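Local coordinates for protein C-type lectin domain family 4, member a4 (Mus musculus, PDB 3VYJ) that probably acts as a calcium-dependent, carbohydrate-binding pattern recognition receptor of the immune system through this C-type lectin domain, at residues His38-His43 against Asn122-Val127. Residues are numbered along the deposited sequence; the frame is centred on the assembly and turned at random.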
ATOM      1  N   HIS A  38      -2.060   2.683  10.019  1.00 26.38           N
ATOM      2  CA  HIS A  38      -0.764   2.566   9.335  1.00 26.59           C
ATOM      3  C   HIS A  38      -0.991   2.275   7.876  1.00 26.47           C
ATOM      4  O   HIS A  38      -2.095   1.827   7.487  1.00 23.21           O
ATOM      5  CB  HIS A  38       0.081   1.452   9.962  1.00 26.29           C
ATOM      6  CG  HIS A  38      -0.598   0.103   9.947  1.00 29.48           C
ATOM      7  ND1 HIS A  38      -0.571  -0.720   8.861  1.00 30.22           N
ATOM      8  CD2 HIS A  38      -1.356  -0.552  10.919  1.00 29.81           C
ATOM      9  CE1 HIS A  38      -1.263  -1.848   9.134  1.00 29.80           C
ATOM     10  NE2 HIS A  38      -1.750  -1.741  10.394  1.00 32.25           N
ATOM     11  N   LEU A  39       0.032   2.517   7.045  1.00 25.04           N
ATOM     12  CA  LEU A  39      -0.092   2.234   5.606  1.00 24.80           C
ATOM     13  C   LEU A  39      -0.435   0.771   5.407  1.00 24.63           C
ATOM     14  O   LEU A  39      -0.047  -0.089   6.221  1.00 24.75           O
ATOM     15  CB  LEU A  39       1.151   2.626   4.801  1.00 23.93           C
ATOM     16  CG  LEU A  39       1.357   4.126   4.585  1.00 25.77           C
ATOM     17  CD1 LEU A  39       2.767   4.380   4.069  1.00 25.08           C
ATOM     18  CD2 LEU A  39       0.350   4.726   3.614  1.00 25.57           C
ATOM     19  N   VAL A  40      -1.158   0.482   4.326  1.00 23.88           N
ATOM     20  CA  VAL A  40      -1.882  -0.802   4.231  1.00 22.71           C
ATOM     21  C   VAL A  40      -0.939  -1.997   4.086  1.00 22.98           C
ATOM     22  O   VAL A  40       0.088  -1.911   3.413  1.00 25.27           O
ATOM     23  CB  VAL A  40      -2.966  -0.763   3.108  1.00 21.85           C
ATOM     24  CG1 VAL A  40      -2.339  -0.518   1.730  1.00 20.89           C
ATOM     25  CG2 VAL A  40      -3.789  -2.032   3.122  1.00 22.55           C
ATOM     26  N   VAL A  41      -1.314  -3.105   4.706  1.00 22.95           N
ATOM     27  CA  VAL A  41      -0.563  -4.344   4.678  1.00 23.80           C
ATOM     28  C   VAL A  41      -1.479  -5.369   3.988  1.00 25.55           C
ATOM     29  O   VAL A  41      -2.561  -5.658   4.483  1.00 24.93           O
ATOM     30  CB  VAL A  41      -0.207  -4.791   6.130  1.00 23.11           C
ATOM     31  CG1 VAL A  41       0.351  -6.206   6.135  1.00 23.49           C
ATOM     32  CG2 VAL A  41       0.818  -3.819   6.754  1.00 22.57           C
ATOM     33  N   ILE A  42      -1.066  -5.877   2.832  1.00 26.43           N
ATOM     34  CA  ILE A  42      -1.938  -6.698   1.983  0.75 26.83           C
ATOM     35  C   ILE A  42      -1.497  -8.146   2.079  1.00 29.90           C
ATOM     36  O   ILE A  42      -0.390  -8.479   1.687  1.00 31.03           O
ATOM     37  CB  ILE A  42      -1.887  -6.215   0.518  0.75 26.03           C
ATOM     38  CG1 ILE A  42      -2.410  -4.775   0.420  0.75 24.23           C
ATOM     39  CG2 ILE A  42      -2.692  -7.146  -0.379  0.75 26.19           C
ATOM     40  CD1 ILE A  42      -2.015  -4.047  -0.849  0.75 26.05           C
ATOM     41  N   HIS A  43      -2.344  -9.003   2.646  1.00 32.75           N
ATOM     42  CA  HIS A  43      -1.988 -10.411   2.850  1.00 35.00           C
ATOM     43  C   HIS A  43      -2.699 -11.409   1.968  1.00 36.91           C
ATOM     44  O   HIS A  43      -2.385 -12.601   2.016  1.00 36.88           O
ATOM     45  CB  HIS A  43      -2.169 -10.810   4.312  1.00 38.31           C
ATOM     46  CG  HIS A  43      -0.998 -10.432   5.190  1.00 40.93           C
ATOM     47  ND1 HIS A  43       0.253 -10.884   4.965  1.00 39.70           N
ATOM     48  CD2 HIS A  43      -0.923  -9.611   6.315  1.00 41.72           C
ATOM     49  CE1 HIS A  43       1.086 -10.378   5.897  1.00 40.57           C
ATOM     50  NE2 HIS A  43       0.366  -9.602   6.722  1.00 39.36           N
ATOM     51  N   ASN A 122      -0.507   9.398  -3.534  1.00 28.53           N
ATOM     52  CA  ASN A 122      -1.639   9.057  -2.675  1.00 28.47           C
ATOM     53  C   ASN A 122      -1.258   7.827  -1.857  1.00 27.54           C
ATOM     54  O   ASN A 122      -0.205   7.253  -2.097  1.00 29.98           O
ATOM     55  CB  ASN A 122      -2.870   8.753  -3.547  1.00 28.61           C
ATOM     56  CG  ASN A 122      -3.354   9.979  -4.313  1.00 31.72           C
ATOM     57  OD1 ASN A 122      -3.474  11.064  -3.754  1.00 31.76           O
ATOM     58  ND2 ASN A 122      -3.602   9.812  -5.598  1.00 34.05           N
ATOM     59  N   SER A 123      -2.107   7.389  -0.934  1.00 24.78           N
ATOM     60  CA  SER A 123      -1.806   6.181  -0.163  1.00 24.02           C
ATOM     61  C   SER A 123      -3.076   5.612   0.421  1.00 23.56           C
ATOM     62  O   SER A 123      -4.134   6.239   0.303  1.00 22.87           O
ATOM     63  CB  SER A 123      -0.831   6.517   0.971  1.00 23.05           C
ATOM     64  OG  SER A 123      -1.389   7.514   1.812  1.00 25.83           O
ATOM     65  N   VAL A 124      -2.967   4.442   1.059  1.00 23.75           N
ATOM     66  CA  VAL A 124      -4.093   3.786   1.733  1.00 23.62           C
ATOM     67  C   VAL A 124      -3.676   3.380   3.150  1.00 25.36           C
ATOM     68  O   VAL A 124      -2.641   2.702   3.303  1.00 25.07           O
ATOM     69  CB  VAL A 124      -4.500   2.515   0.961  1.00 23.87           C
ATOM     70  CG1 VAL A 124      -5.707   1.827   1.604  1.00 23.07           C
ATOM     71  CG2 VAL A 124      -4.743   2.861  -0.509  1.00 22.15           C
ATOM     72  N   CYS A 125      -4.462   3.809   4.160  1.00 23.33           N
ATOM     73  CA  CYS A 125      -4.272   3.466   5.569  0.50 22.36           C
ATOM     74  C   CYS A 125      -5.199   2.334   5.938  1.00 24.07           C
ATOM     75  O   CYS A 125      -6.263   2.165   5.317  1.00 25.29           O
ATOM     76  CB  CYS A 125      -4.587   4.659   6.491  0.50 21.11           C
ATOM     77  SG  CYS A 125      -3.810   6.226   6.044  0.50 20.59           S
ATOM     78  N   GLN A 126      -4.808   1.548   6.945  1.00 24.53           N
ATOM     79  CA  GLN A 126      -5.681   0.540   7.535  1.00 26.99           C
ATOM     80  C   GLN A 126      -5.565   0.506   9.042  1.00 28.13           C
ATOM     81  O   GLN A 126      -4.535   0.876   9.606  1.00 24.96           O
ATOM     82  CB  GLN A 126      -5.470  -0.870   6.957  1.00 29.98           C
ATOM     83  CG  GLN A 126      -4.279  -1.619   7.522  1.00 34.67           C
ATOM     84  CD  GLN A 126      -4.053  -2.985   6.898  1.00 34.10           C
ATOM     85  OE1 GLN A 126      -4.747  -3.409   5.982  1.00 42.86           O
ATOM     86  NE2 GLN A 126      -3.085  -3.684   7.415  1.00 40.79           N
ATOM     87  N   VAL A 127      -6.644   0.051   9.678  1.00 29.89           N
ATOM     88  CA  VAL A 127      -6.741  -0.067  11.122  0.50 31.48           C
ATOM     89  C   VAL A 127      -7.700  -1.223  11.397  1.00 34.96           C
ATOM     90  O   VAL A 127      -8.563  -1.534  10.562  1.00 35.27           O
ATOM     91  CB  VAL A 127      -7.224   1.258  11.754  1.00 33.28           C
ATOM     92  CG1 VAL A 127      -8.687   1.556  11.416  1.00 31.64           C
ATOM     93  CG2 VAL A 127      -6.990   1.274  13.271  1.00 34.77           C
TER
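His38 and Gln126 form an antiparallel hydrogen-bonded pair in which each backbone satisfies the other: Gln126 N gives a nearly straight bond to His38 O at 2.8 Å, and His38 N returns one to Gln126 O at 3.1 Å. Gln126 O also lies over a face of the His38 imidazole, toward its rim. With CG between the backbone N and the carbonyl carbon (chi1 57°), the ring swings back over its own chain; histidine suits the place because ND1 donates to Leu39 O at 2.8 Å, from above the carbonyl plane, where the short strand ends. The methylene CG of Gln126 packs against His38 CE1, the amide standing nearly perpendicular to the ring. Beyond Leu39 the chain turns away, leaving a weak bond from Val40 N to Val124 O (2.9 Å, 127° at the hydrogen). Compact, beta-branched valines fill this buried site without adding polar groups, Val40 CG1 resting on Val124 CB at 3.8 Å. Leu39 CD2 presses tightly on Ser123 CB at 3.4 Å, where the small serine limits the crowding. Strand 121-128 also pairs with strands 13-19 (Ser123 to Leu18, Cys125 to Phe16) and 61-67, whose Gly64 bonds Val40, while helix 25-34 is tied on through the Cys32-Cys125 disulfide and the hydrogen bond from Leu39 N to Glu29 OE1.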